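PDB 2QKP: hemerythrin-like domain-containing protein from Streptococcus mutans, which is of unknown function, its C-terminal PAS domain, the part crystallised here, probably serving in sensing or signalling, as in relatives that carry this fold. Local coordinates for residues Asp4-Gln8 and Ser17-Ala21; Asp38-Tyr44 and Pro59-Asn65; Glu52-Lys56 and Arg101-Val106; Val81-Asn87 and Tyr110-Arg114. One frame throughout, in Å; residues are numbered along the deposited sequence.

Contact 1 of 4, residues Asp4-Gln8 and Ser17-Ala21; sequences DRTTQ and SVEQA
Gln20 OE1 is gripped from both segments: Gln8 NE2 reaches it across the contact at 2.9 Å, and the backbone N of Ser17 donates to it at 3.1 Å from within its own turn. The two bonds differ in kind. Ser17 N points almost straight at the oxygen, with 167° at the hydrogen, whereas Gln8 NE2 sits well above the carbonyl plane of Gln20, although OE1 itself lies close to the plane of the Gln8 amide. Because the Gln8 chain folds back at chi2 (-53°), its amide can meet that of Gln20 with their planes 63° apart. Gln42 NE2 of the second subunit also donates to Gln20 OE1. At the helix start, Glu19 N gives its hydrogen to Arg5 O at 2.9 Å, and water 1 joins Val18 N to the carbonyls of Asp4 and Thr7. Val18 CG1 rests over the centre of one guanidinium face of Arg5, 3.5 Å from CZ, while Arg5 NH1 bonds to Pro10 O of the second subunit. Ser17 OG in turn accepts from Gln20 N at 3.0 Å. This reciprocal pair, Ser17 as N-cap and Gln20 as its partner, is the capping box that starts helix 18-27.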
loop_
_atom_site.group_PDB
_atom_site.type_symbol
_atom_site.label_atom_id
_atom_site.label_comp_id
_atom_site.label_asym_id
_atom_site.label_seq_id
_atom_site.Cartn_x
_atom_site.Cartn_y
_atom_site.Cartn_z
ATOM N N ASP A 4 17.593 14.197 7.248
ATOM C CA ASP A 4 17.801 13.849 5.848
ATOM C C ASP A 4 16.944 12.643 5.440
ATOM O O ASP A 4 16.266 12.031 6.270
ATOM C CB ASP A 4 19.300 13.655 5.515
ATOM C CG ASP A 4 19.926 12.504 6.265
ATOM O OD1 ASP A 4 19.190 11.549 6.606
ATOM O OD2 ASP A 4 21.161 12.528 6.505
ATOM N N ARG A 5 16.973 12.339 4.152
ATOM C CA ARG A 5 16.031 11.382 3.572
ATOM C C ARG A 5 16.389 9.950 3.854
ATOM O O ARG A 5 15.562 9.058 3.633
ATOM C CB ARG A 5 15.959 11.589 2.065
ATOM C CG ARG A 5 15.247 12.860 1.693
ATOM C CD ARG A 5 15.136 12.966 0.162
ATOM N NE ARG A 5 14.416 11.851 -0.470
ATOM C CZ ARG A 5 13.105 11.860 -0.769
ATOM N NH1 ARG A 5 12.350 12.909 -0.479
ATOM N NH2 ARG A 5 12.557 10.804 -1.383
ATOM N N THR A 6 17.626 9.697 4.305
ATOM C CA THR A 6 18.073 8.308 4.436
ATOM C C THR A 6 18.223 7.847 5.882
ATOM O O THR A 6 18.532 6.643 6.132
ATOM C CB THR A 6 19.394 8.059 3.636
ATOM O OG1 THR A 6 20.433 8.826 4.251
ATOM C CG2 THR A 6 19.177 8.461 2.181
ATOM N N THR A 7 17.991 8.761 6.833
ATOM C CA THR A 7 18.067 8.424 8.266
ATOM C C THR A 7 16.744 7.877 8.791
ATOM O O THR A 7 15.662 8.419 8.474
ATOM C CB THR A 7 18.539 9.640 9.121
ATOM O OG1 THR A 7 19.815 10.099 8.627
ATOM C CG2 THR A 7 18.657 9.297 10.631
ATOM N N GLN A 8 16.835 6.817 9.594
ATOM C CA GLN A 8 15.619 6.165 10.162
ATOM C C GLN A 8 14.835 7.088 11.051
ATOM O O GLN A 8 15.413 7.926 11.765
ATOM C CB GLN A 8 15.997 4.918 10.966
ATOM C CG GLN A 8 16.675 3.856 10.141
ATOM C CD GLN A 8 15.884 3.500 8.941
ATOM O OE1 GLN A 8 14.691 3.217 9.043
ATOM N NE2 GLN A 8 16.524 3.510 7.775
ATOM N N SER A 17 13.311 5.125 6.829
ATOM C CA SER A 17 13.743 6.439 6.322
ATOM C C SER A 17 12.699 6.863 5.286
ATOM O O SER A 17 11.931 6.047 4.829
ATOM C CB SER A 17 15.118 6.301 5.654
ATOM O OG SER A 17 15.032 5.455 4.525
ATOM N N VAL A 18 12.679 8.139 4.912
ATOM C CA VAL A 18 11.882 8.622 3.808
ATOM C C VAL A 18 12.201 7.838 2.518
ATOM O O VAL A 18 11.279 7.416 1.805
ATOM C CB VAL A 18 12.134 10.154 3.565
ATOM C CG1 VAL A 18 11.638 10.566 2.165
ATOM C CG2 VAL A 18 11.443 10.977 4.633
ATOM N N GLU A 19 13.489 7.560 2.264
ATOM C CA GLU A 19 13.873 6.795 1.067
ATOM C C GLU A 19 13.181 5.418 1.093
ATOM O O GLU A 19 12.624 4.971 0.098
ATOM C CB GLU A 19 15.412 6.633 1.018
ATOM C CG GLU A 19 15.954 5.635 -0.046
ATOM C CD GLU A 19 17.354 5.026 0.309
ATOM O OE1 GLU A 19 17.863 5.159 1.465
ATOM O OE2 GLU A 19 17.961 4.378 -0.582
ATOM N N GLN A 20 13.179 4.780 2.256
ATOM C CA GLN A 20 12.563 3.444 2.373
ATOM C C GLN A 20 11.026 3.490 2.280
ATOM O O GLN A 20 10.429 2.601 1.657
ATOM C CB GLN A 20 12.963 2.757 3.655
ATOM C CG GLN A 20 14.428 2.240 3.618
ATOM C CD GLN A 20 14.886 1.828 4.979
ATOM O OE1 GLN A 20 14.462 2.398 5.993
ATOM N NE2 GLN A 20 15.766 0.804 5.026
ATOM N N ALA A 21 10.423 4.505 2.889
ATOM C CA ALA A 21 8.945 4.641 2.821
ATOM C C ALA A 21 8.573 4.864 1.357
ATOM O O ALA A 21 7.615 4.279 0.861
ATOM C CB ALA A 21 8.431 5.760 3.698
HETATM O O HOH W 1 14.281 9.936 6.710
HETATM O O HOH W 2 17.649 4.575 4.516
#

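Contact 2 of 4, residues Asp38-Tyr44 and Pro59-Asn65; sequences DDIFQYY and PSQVGRN
Ile40 and Asn65 form a single beta bridge, CA to CA 4.3 Å, with Phe41 N donating to Arg64 O at 2.9 Å and Phe41 O accepting from Gly63 N at 2.8 Å. The loop after strand 41-44, the outermost strand, within this chain, of the five-stranded antiparallel PAS sheet, thus returns to it through a type II beta turn from Gln61 to Arg64. Gly63 occupies the turn with positive phi (90°), where a side chain would press on the preceding carbonyl oxygen. Phe41 swings its ring over to the turn: chi1 of 173° sets CG opposite the backbone N, and Gln61 CB meets the ring edge in plane, 3.8 Å from CE1, while the Gln61 amide, whose OE1 accepts from Thr58 N, stands 85° from the ring plane. Ile40 lays CG2 against Gly63 O at 3.5 Å and directs CD1 to the backbone of Asn65. Val62 divides its branches, CG1 lying 3.4 Å from Gln42 O and CG2 approaching the edge of the Tyr44 ring near CE2. Asn13 of the second subunit packs on both Tyr44 and Val62. Where segment 59-65 begins, Tyr44 OH abuts the proline ring, 3.3 Å from Pro59 CD.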
loop_
_atom_site.group_PDB
_atom_site.type_symbol
_atom_site.label_atom_id
_atom_site.label_comp_id
_atom_site.label_asym_id
_atom_site.label_seq_id
_atom_site.Cartn_x
_atom_site.Cartn_y
_atom_site.Cartn_z
ATOM N N ASP A 38 -7.173 20.324 1.379
ATOM C CA ASP A 38 -7.414 21.548 0.583
ATOM C C ASP A 38 -7.700 21.257 -0.879
ATOM O O ASP A 38 -7.545 22.136 -1.742
ATOM C CB ASP A 38 -6.205 22.483 0.694
ATOM C CG ASP A 38 -5.913 22.848 2.126
ATOM O OD1 ASP A 38 -6.883 23.146 2.849
ATOM O OD2 ASP A 38 -4.730 22.808 2.538
ATOM N N ASP A 39 -8.065 19.999 -1.164
ATOM C CA ASP A 39 -8.413 19.554 -2.510
ATOM C C ASP A 39 -7.310 19.591 -3.551
ATOM O O ASP A 39 -7.598 19.569 -4.744
ATOM C CB ASP A 39 -9.633 20.316 -3.041
ATOM C CG ASP A 39 -10.893 19.949 -2.318
ATOM O OD1 ASP A 39 -10.902 18.905 -1.636
ATOM O OD2 ASP A 39 -11.892 20.703 -2.448
ATOM N N ILE A 40 -6.062 19.618 -3.086
ATOM C CA ILE A 40 -4.905 19.614 -3.959
ATOM C C ILE A 40 -4.427 18.187 -4.223
ATOM O O ILE A 40 -4.116 17.461 -3.275
ATOM C CB ILE A 40 -3.742 20.423 -3.365
ATOM C CG1 ILE A 40 -4.155 21.893 -3.145
ATOM C CG2 ILE A 40 -2.527 20.333 -4.269
ATOM C CD1 ILE A 40 -4.673 22.577 -4.409
ATOM N N PHE A 41 -4.376 17.811 -5.492
ATOM C CA PHE A 41 -3.764 16.539 -5.912
ATOM C C PHE A 41 -2.266 16.689 -5.669
ATOM O O PHE A 41 -1.586 17.465 -6.370
ATOM C CB PHE A 41 -4.113 16.256 -7.377
ATOM C CG PHE A 41 -3.397 15.069 -7.975
ATOM C CD1 PHE A 41 -2.875 15.143 -9.250
ATOM C CD2 PHE A 41 -3.254 13.878 -7.268
ATOM C CE1 PHE A 41 -2.209 14.061 -9.828
ATOM C CE2 PHE A 41 -2.584 12.794 -7.835
ATOM C CZ PHE A 41 -2.073 12.878 -9.119
ATOM N N GLN A 42 -1.756 16.009 -4.640
ATOM C CA GLN A 42 -0.363 16.200 -4.210
ATOM C C GLN A 42 0.573 15.159 -4.761
ATOM O O GLN A 42 1.763 15.406 -4.926
ATOM C CB GLN A 42 -0.254 16.019 -2.699
ATOM C CG GLN A 42 -0.389 17.239 -1.876
ATOM C CD GLN A 42 -0.082 16.988 -0.421
ATOM O OE1 GLN A 42 -0.674 17.615 0.451
ATOM N NE2 GLN A 42 0.864 16.097 -0.138
ATOM N N TYR A 43 0.063 13.942 -4.953
ATOM C CA TYR A 43 0.962 12.788 -4.997
ATOM C C TYR A 43 0.374 11.602 -5.738
ATOM O O TYR A 43 -0.812 11.297 -5.569
ATOM C CB TYR A 43 1.256 12.363 -3.547
ATOM C CG TYR A 43 1.837 10.959 -3.421
ATOM C CD1 TYR A 43 3.215 10.733 -3.598
ATOM C CD2 TYR A 43 1.019 9.862 -3.129
ATOM C CE1 TYR A 43 3.780 9.445 -3.471
ATOM C CE2 TYR A 43 1.564 8.567 -3.024
ATOM C CZ TYR A 43 2.941 8.371 -3.209
ATOM O OH TYR A 43 3.444 7.114 -3.065
ATOM N N TYR A 44 1.201 10.920 -6.528
ATOM C CA TYR A 44 0.863 9.563 -6.975
ATOM C C TYR A 44 2.134 8.766 -6.991
ATOM O O TYR A 44 3.213 9.325 -7.153
ATOM C CB TYR A 44 0.109 9.531 -8.318
ATOM C CG TYR A 44 0.867 10.056 -9.566
ATOM C CD1 TYR A 44 1.334 9.167 -10.557
ATOM C CD2 TYR A 44 1.041 11.417 -9.776
ATOM C CE1 TYR A 44 1.986 9.643 -11.712
ATOM C CE2 TYR A 44 1.689 11.902 -10.949
ATOM C CZ TYR A 44 2.145 11.006 -11.897
ATOM O OH TYR A 44 2.792 11.504 -13.036
ATOM N N PRO A 59 2.877 14.396 -14.291
ATOM C CA PRO A 59 3.502 15.320 -13.325
ATOM C C PRO A 59 2.887 16.724 -13.341
ATOM O O PRO A 59 2.943 17.443 -12.332
ATOM C CB PRO A 59 4.960 15.379 -13.792
ATOM C CG PRO A 59 5.183 14.073 -14.474
ATOM C CD PRO A 59 3.882 13.772 -15.174
ATOM N N SER A 60 2.288 17.079 -14.477
ATOM C CA SER A 60 1.722 18.409 -14.717
ATOM C C SER A 60 0.519 18.659 -13.828
ATOM O O SER A 60 0.216 19.803 -13.470
ATOM C CB SER A 60 1.305 18.534 -16.187
ATOM O OG SER A 60 2.131 17.719 -17.011
ATOM N N GLN A 61 -0.152 17.566 -13.455
ATOM C CA GLN A 61 -1.348 17.625 -12.633
ATOM C C GLN A 61 -1.042 17.846 -11.159
ATOM O O GLN A 61 -1.873 18.362 -10.432
ATOM C CB GLN A 61 -2.180 16.359 -12.830
ATOM C CG GLN A 61 -2.535 16.087 -14.299
ATOM C CD GLN A 61 -3.337 14.818 -14.468
ATOM O OE1 GLN A 61 -2.976 13.777 -13.930
ATOM N NE2 GLN A 61 -4.440 14.900 -15.206
ATOM N N VAL A 62 0.162 17.483 -10.722
ATOM C CA VAL A 62 0.567 17.626 -9.320
ATOM C C VAL A 62 0.555 19.080 -8.869
ATOM O O VAL A 62 1.062 19.958 -9.585
ATOM C CB VAL A 62 1.984 17.071 -9.074
ATOM C CG1 VAL A 62 2.427 17.318 -7.631
ATOM C CG2 VAL A 62 2.046 15.582 -9.418
ATOM N N GLY A 63 -0.001 19.323 -7.679
ATOM C CA GLY A 63 -0.096 20.670 -7.114
ATOM C C GLY A 63 -1.376 21.378 -7.505
ATOM O O GLY A 63 -1.688 22.440 -6.953
ATOM N N ARG A 64 -2.117 20.801 -8.450
ATOM C CA ARG A 64 -3.376 21.369 -8.926
ATOM C C ARG A 64 -4.564 20.916 -8.091
ATOM O O ARG A 64 -4.579 19.783 -7.582
ATOM C CB ARG A 64 -3.634 20.986 -10.388
ATOM C CG ARG A 64 -2.624 21.531 -11.385
ATOM C CD ARG A 64 -3.170 21.480 -12.801
ATOM N NE ARG A 64 -2.111 21.641 -13.795
ATOM C CZ ARG A 64 -1.532 22.801 -14.105
ATOM N NH1 ARG A 64 -1.904 23.927 -13.498
ATOM N NH2 ARG A 64 -0.573 22.832 -15.023
ATOM N N ASN A 65 -5.560 21.800 -7.954
ATOM C CA ASN A 65 -6.836 21.432 -7.356
ATOM C C ASN A 65 -7.437 20.267 -8.137
ATOM O O ASN A 65 -7.277 20.171 -9.362
ATOM C CB ASN A 65 -7.795 22.636 -7.341
ATOM C CG ASN A 65 -9.016 22.420 -6.454
ATOM O OD1 ASN A 65 -9.861 21.564 -6.728
ATOM N ND2 ASN A 65 -9.136 23.234 -5.407
#

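Contact 3 of 4, residues Glu52-Lys56 and Arg101-Val106; sequences EMVFK and RLGKFV
The side chains of Val54 and Val106 lie alongside one another, pointing opposite ways, with their CG1 methyls 3.8 Å apart, and so bring the loop after strand 41-44 against the start of strand 104-114 in the antiparallel PAS sheet. Both valines have CG1 anti to the backbone N (chi1 178° and 180°). For Val54 this leaves the two methyls with separate tasks: CG1 faces Val106, also lying 3.9 Å from its CG2, while CG2 turns to Leu102, whose CD2 is 4.2 Å away. The Leu102 side chain runs at a slant to that of Val54 and brings the same CD2 to 3.8 Å from Val54 CA. Within Val54's own segment, the ring of Phe55 turns one face to CG1, with the methyl above its centre, and Phe55 in turn packs on Phe97 and Val127 of the sheet. Polar contacts border this apolar patch. Lys56 NZ curls back to Met53 O at 2.7 Å, lying in the carbonyl plane on a lone pair, and gives a second bond to Ala51 O. The Arg101 guanidinium presents its edge to the loop carbonyls, and its NH1 makes a weak bond to Val54 O at 3.4 Å. Water 3 spans the same neighbours: it donates to Val54 O at 2.9 Å and accepts, weakly, from Arg101 NH2.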
loop_
_atom_site.group_PDB
_atom_site.type_symbol
_atom_site.label_atom_id
_atom_site.label_comp_id
_atom_site.label_asym_id
_atom_site.label_seq_id
_atom_site.Cartn_x
_atom_site.Cartn_y
_atom_site.Cartn_z
ATOM N N GLU A 52 1.189 2.797 -18.992
ATOM C CA GLU A 52 0.432 1.577 -18.656
ATOM C C GLU A 52 -0.523 1.703 -17.447
ATOM O O GLU A 52 -1.061 0.710 -16.951
ATOM C CB GLU A 52 1.399 0.437 -18.413
ATOM C CG GLU A 52 2.373 0.189 -19.546
ATOM C CD GLU A 52 3.490 -0.741 -19.133
ATOM O OE1 GLU A 52 3.311 -1.481 -18.124
ATOM O OE2 GLU A 52 4.536 -0.743 -19.823
ATOM N N MET A 53 -0.736 2.933 -16.991
ATOM C CA MET A 53 -1.611 3.212 -15.855
ATOM C C MET A 53 -3.091 3.038 -16.200
ATOM O O MET A 53 -3.542 3.351 -17.322
ATOM C CB MET A 53 -1.362 4.633 -15.358
ATOM C CG MET A 53 -0.006 4.854 -14.657
ATOM S SD MET A 53 0.303 6.624 -14.361
ATOM C CE MET A 53 -0.650 6.798 -12.820
ATOM N N VAL A 54 -3.858 2.534 -15.240
ATOM C CA VAL A 54 -5.305 2.389 -15.406
ATOM C C VAL A 54 -5.901 3.793 -15.546
ATOM O O VAL A 54 -6.646 4.080 -16.497
ATOM C CB VAL A 54 -5.952 1.642 -14.194
ATOM C CG1 VAL A 54 -7.459 1.539 -14.343
ATOM C CG2 VAL A 54 -5.315 0.247 -14.000
ATOM N N PHE A 55 -5.535 4.667 -14.608
ATOM C CA PHE A 55 -6.000 6.050 -14.580
ATOM C C PHE A 55 -4.774 6.916 -14.745
ATOM O O PHE A 55 -4.025 7.138 -13.795
ATOM C CB PHE A 55 -6.702 6.400 -13.258
ATOM C CG PHE A 55 -7.995 5.657 -13.035
ATOM C CD1 PHE A 55 -8.895 5.454 -14.079
ATOM C CD2 PHE A 55 -8.330 5.198 -11.768
ATOM C CE1 PHE A 55 -10.101 4.769 -13.868
ATOM C CE2 PHE A 55 -9.533 4.528 -11.545
ATOM C CZ PHE A 55 -10.416 4.307 -12.595
ATOM N N LYS A 56 -4.570 7.387 -15.966
ATOM C CA LYS A 56 -3.380 8.146 -16.283
ATOM C C LYS A 56 -3.272 9.375 -15.393
ATOM O O LYS A 56 -4.244 10.111 -15.223
ATOM C CB LYS A 56 -3.399 8.580 -17.735
ATOM C CG LYS A 56 -2.222 8.073 -18.503
ATOM C CD LYS A 56 -2.606 6.762 -19.140
ATOM C CE LYS A 56 -1.452 5.787 -19.136
ATOM N NZ LYS A 56 -1.954 4.400 -19.286
ATOM N N ARG A 101 -8.684 -3.485 -22.575
ATOM C CA ARG A 101 -7.484 -2.690 -22.922
ATOM C C ARG A 101 -6.209 -3.135 -22.182
ATOM O O ARG A 101 -5.138 -3.300 -22.791
ATOM C CB ARG A 101 -7.753 -1.212 -22.584
ATOM C CG ARG A 101 -6.791 -0.188 -23.210
ATOM C CD ARG A 101 -7.134 1.241 -22.740
ATOM N NE ARG A 101 -6.400 1.607 -21.528
ATOM C CZ ARG A 101 -6.789 2.523 -20.638
ATOM N NH1 ARG A 101 -6.037 2.767 -19.566
ATOM N NH2 ARG A 101 -7.922 3.200 -20.807
ATOM N N LEU A 102 -6.325 -3.316 -20.868
ATOM C CA LEU A 102 -5.169 -3.571 -20.032
ATOM C C LEU A 102 -5.034 -5.034 -19.632
ATOM O O LEU A 102 -4.050 -5.411 -18.994
ATOM C CB LEU A 102 -5.218 -2.671 -18.784
ATOM C CG LEU A 102 -4.599 -1.260 -18.794
ATOM C CD1 LEU A 102 -4.181 -0.744 -20.176
ATOM C CD2 LEU A 102 -5.541 -0.296 -18.114
ATOM N N GLY A 103 -6.025 -5.843 -20.006
ATOM C CA GLY A 103 -6.106 -7.236 -19.565
ATOM C C GLY A 103 -6.250 -7.332 -18.052
ATOM O O GLY A 103 -5.706 -8.241 -17.423
ATOM N N LYS A 104 -6.989 -6.387 -17.479
ATOM C CA LYS A 104 -7.105 -6.259 -16.024
ATOM C C LYS A 104 -8.568 -6.216 -15.650
ATOM O O LYS A 104 -9.415 -5.743 -16.427
ATOM C CB LYS A 104 -6.431 -4.970 -15.525
ATOM C CG LYS A 104 -4.905 -5.035 -15.484
ATOM C CD LYS A 104 -4.252 -3.731 -15.058
ATOM C CE LYS A 104 -2.741 -3.894 -15.121
ATOM N NZ LYS A 104 -1.995 -2.764 -14.511
ATOM N N PHE A 105 -8.873 -6.712 -14.459
ATOM C CA PHE A 105 -10.142 -6.434 -13.846
ATOM C C PHE A 105 -9.825 -5.490 -12.700
ATOM O O PHE A 105 -9.129 -5.860 -11.772
ATOM C CB PHE A 105 -10.831 -7.684 -13.329
ATOM C CG PHE A 105 -12.249 -7.448 -12.995
ATOM C CD1 PHE A 105 -13.234 -7.558 -13.975
ATOM C CD2 PHE A 105 -12.614 -7.016 -11.740
ATOM C CE1 PHE A 105 -14.560 -7.310 -13.668
ATOM C CE2 PHE A 105 -13.959 -6.772 -11.431
ATOM C CZ PHE A 105 -14.910 -6.910 -12.374
ATOM N N VAL A 106 -10.343 -4.273 -12.788
ATOM C CA VAL A 106 -9.866 -3.189 -11.939
ATOM C C VAL A 106 -10.768 -3.018 -10.728
ATOM O O VAL A 106 -11.997 -2.984 -10.861
ATOM C CB VAL A 106 -9.824 -1.868 -12.764
ATOM C CG1 VAL A 106 -9.326 -0.678 -11.903
ATOM C CG2 VAL A 106 -8.923 -2.039 -14.013
HETATM O O HOH W 3 -9.198 3.534 -17.657
#

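Contact 4 of 4, residues Val81-Asn87 and Tyr110-Arg114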
loop_
_atom_site.group_PDB
_atom_site.type_symbol
_atom_site.label_atom_id
_atom_site.label_comp_id
_atom_site.label_asym_id
_atom_site.label_seq_id
_atom_site.Cartn_x
_atom_site.Cartn_y
_atom_site.Cartn_z
ATOM N N VAL A 81 -18.232 11.593 -4.191
ATOM C CA VAL A 81 -17.402 10.658 -3.411
ATOM C C VAL A 81 -16.652 11.418 -2.315
ATOM O O VAL A 81 -16.645 11.005 -1.149
ATOM C CB VAL A 81 -16.393 9.870 -4.283
ATOM C CG1 VAL A 81 -15.432 9.090 -3.385
ATOM C CG2 VAL A 81 -17.120 8.941 -5.279
ATOM N N PHE A 82 -15.997 12.516 -2.682
ATOM C CA PHE A 82 -15.195 13.280 -1.687
ATOM C C PHE A 82 -16.078 13.795 -0.563
ATOM O O PHE A 82 -15.679 13.806 0.593
ATOM C CB PHE A 82 -14.476 14.465 -2.341
ATOM C CG PHE A 82 -13.159 14.099 -2.991
ATOM C CD1 PHE A 82 -13.015 12.902 -3.685
ATOM C CD2 PHE A 82 -12.081 14.971 -2.931
ATOM C CE1 PHE A 82 -11.786 12.550 -4.307
ATOM C CE2 PHE A 82 -10.860 14.638 -3.554
ATOM C CZ PHE A 82 -10.723 13.426 -4.240
ATOM N N GLU A 83 -17.300 14.207 -0.901
ATOM C CA GLU A 83 -18.211 14.693 0.120
ATOM C C GLU A 83 -18.612 13.611 1.138
ATOM O O GLU A 83 -18.644 13.869 2.354
ATOM C CB GLU A 83 -19.475 15.329 -0.502
ATOM C CG GLU A 83 -20.390 15.823 0.615
ATOM C CD GLU A 83 -21.592 16.617 0.158
ATOM O OE1 GLU A 83 -22.310 16.151 -0.766
ATOM O OE2 GLU A 83 -21.836 17.694 0.773
ATOM N N LEU A 84 -18.926 12.423 0.644
ATOM C CA LEU A 84 -19.310 11.287 1.486
ATOM C C LEU A 84 -18.187 10.960 2.453
ATOM O O LEU A 84 -18.421 10.718 3.631
ATOM C CB LEU A 84 -19.544 10.032 0.644
ATOM C CG LEU A 84 -20.890 9.876 -0.076
ATOM C CD1 LEU A 84 -20.771 8.847 -1.205
ATOM C CD2 LEU A 84 -21.947 9.467 0.951
ATOM N N LEU A 85 -16.961 10.910 1.932
ATOM C CA LEU A 85 -15.799 10.564 2.759
ATOM C C LEU A 85 -15.505 11.632 3.806
ATOM O O LEU A 85 -15.269 11.310 4.963
ATOM C CB LEU A 85 -14.560 10.338 1.848
ATOM C CG LEU A 85 -14.670 9.152 0.908
ATOM C CD1 LEU A 85 -13.440 9.131 -0.077
ATOM C CD2 LEU A 85 -14.861 7.775 1.617
ATOM N N ARG A 86 -15.477 12.892 3.377
ATOM C CA ARG A 86 -15.152 13.980 4.285
ATOM C C ARG A 86 -16.194 14.088 5.407
ATOM O O ARG A 86 -15.851 14.259 6.569
ATOM C CB ARG A 86 -14.977 15.307 3.546
ATOM C CG ARG A 86 -14.606 16.399 4.541
ATOM C CD ARG A 86 -14.752 17.733 3.920
ATOM N NE ARG A 86 -13.662 18.026 2.997
ATOM C CZ ARG A 86 -12.513 18.631 3.322
ATOM N NH1 ARG A 86 -12.234 18.972 4.577
ATOM N NH2 ARG A 86 -11.617 18.886 2.367
ATOM N N ASN A 87 -17.474 13.915 5.065
ATOM C CA ASN A 87 -18.512 13.966 6.100
ATOM C C ASN A 87 -18.606 12.748 7.023
ATOM O O ASN A 87 -19.363 12.752 8.011
ATOM C CB ASN A 87 -19.856 14.320 5.457
ATOM C CG ASN A 87 -19.907 15.762 5.050
ATOM O OD1 ASN A 87 -19.425 16.650 5.780
ATOM N ND2 ASN A 87 -20.487 16.023 3.891
ATOM N N TYR A 110 -11.693 4.571 -2.984
ATOM C CA TYR A 110 -11.462 5.912 -2.456
ATOM C C TYR A 110 -11.676 5.838 -0.972
ATOM O O TYR A 110 -12.764 5.416 -0.520
ATOM C CB TYR A 110 -12.504 6.884 -3.004
ATOM C CG TYR A 110 -12.389 7.156 -4.468
ATOM C CD1 TYR A 110 -11.632 8.241 -4.917
ATOM C CD2 TYR A 110 -13.056 6.369 -5.396
ATOM C CE1 TYR A 110 -11.516 8.535 -6.286
ATOM C CE2 TYR A 110 -12.946 6.653 -6.798
ATOM C CZ TYR A 110 -12.169 7.740 -7.211
ATOM O OH TYR A 110 -12.028 8.106 -8.554
ATOM N N ALA A 111 -10.665 6.238 -0.196
ATOM C CA ALA A 111 -10.719 6.112 1.239
ATOM C C ALA A 111 -10.491 7.426 1.945
ATOM O O ALA A 111 -9.658 8.205 1.513
ATOM C CB ALA A 111 -9.669 5.071 1.701
ATOM N N ALA A 112 -11.207 7.665 3.049
ATOM C CA ALA A 112 -10.965 8.852 3.874
ATOM C C ALA A 112 -9.696 8.603 4.656
ATOM O O ALA A 112 -9.531 7.512 5.247
ATOM C CB ALA A 112 -12.133 9.072 4.877
ATOM N N VAL A 113 -8.779 9.563 4.611
ATOM C CA VAL A 113 -7.570 9.463 5.453
ATOM C C VAL A 113 -7.847 10.295 6.709
ATOM O O VAL A 113 -8.091 11.504 6.614
ATOM C CB VAL A 113 -6.317 9.990 4.716
ATOM C CG1 VAL A 113 -5.083 9.873 5.589
ATOM C CG2 VAL A 113 -6.106 9.229 3.429
ATOM N N ARG A 114 -7.856 9.639 7.864
ATOM C CA ARG A 114 -8.132 10.311 9.153
ATOM C C ARG A 114 -7.028 10.013 10.138
ATOM O O ARG A 114 -6.483 8.918 10.147
ATOM C CB ARG A 114 -9.485 9.836 9.718
ATOM C CG ARG A 114 -10.643 10.301 8.800
ATOM C CD ARG A 114 -12.041 9.932 9.373
ATOM N NE ARG A 114 -13.068 10.458 8.482
ATOM C CZ ARG A 114 -13.461 11.731 8.458
ATOM N NH1 ARG A 114 -12.930 12.642 9.287
ATOM N NH2 ARG A 114 -14.395 12.104 7.596
HETATM O O HOH W 4 -14.799 8.873 6.783
#
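Leu85 O and Arg86 O, two carbonyls near the C-terminal end of helix 72-86, both accept from Arg114 NH2, at 2.9 and 2.8 Å respectively. The helix packs on the antiparallel PAS sheet, running 38° from the direction of strand 110-114, with the axes of the 81-86 and 110-114 segments 8.0 Å apart at closest approach. The two bonds use the carbonyls differently. NH2 lies in the carbonyl plane of Leu85 but well above that of Arg86; conversely, Arg86 O is almost exactly in the guanidinium plane and Leu85 O is tilted from it. The partial negative charge at the C-terminal end of the helix would probably strengthen the grip on the arginine. The other nitrogens of the group are also provided for: NE donates to water 4, which in turn donates to Leu85 O, and NH1 bonds to Gly118 O. Leu85 O therefore holds two hydrogens, one from Arg114 and one from the water. On the same side of the helix as Leu85, apolar contacts complete the join. Leu85 CD1 touches Tyr110 CB at 3.8 Å, crossing that side chain at about a right angle, and its CB faces Ala112 CB. One turn earlier, Val81 extends CG1 opposite its backbone N (chi1 171°) and sets that methyl 3.7 Å from Tyr110 CB.

In the fold
From the N terminus, contact 1 comes first, closing the short hairpin of strands 9-11 and 14-16 by joining residues before it to the start of helix 18-27. It finishes before the others begin and lies apart from them within the chain. Contact 2 closes the loop leaving strand 41-44, and contact 3 crosses it, since residues 52-56 fall between its segments and pair with 101-106 much later. The two touch where Tyr44 meets Met53. Contact 4 in turn crosses contact 3 and shares strand 104-114 with it, seating helix 72-86 on the sheet. Contacts 2 and 4 are in series and touch at Asp39 and Arg86. Contacts 1 and 2 also meet across the dimer interface.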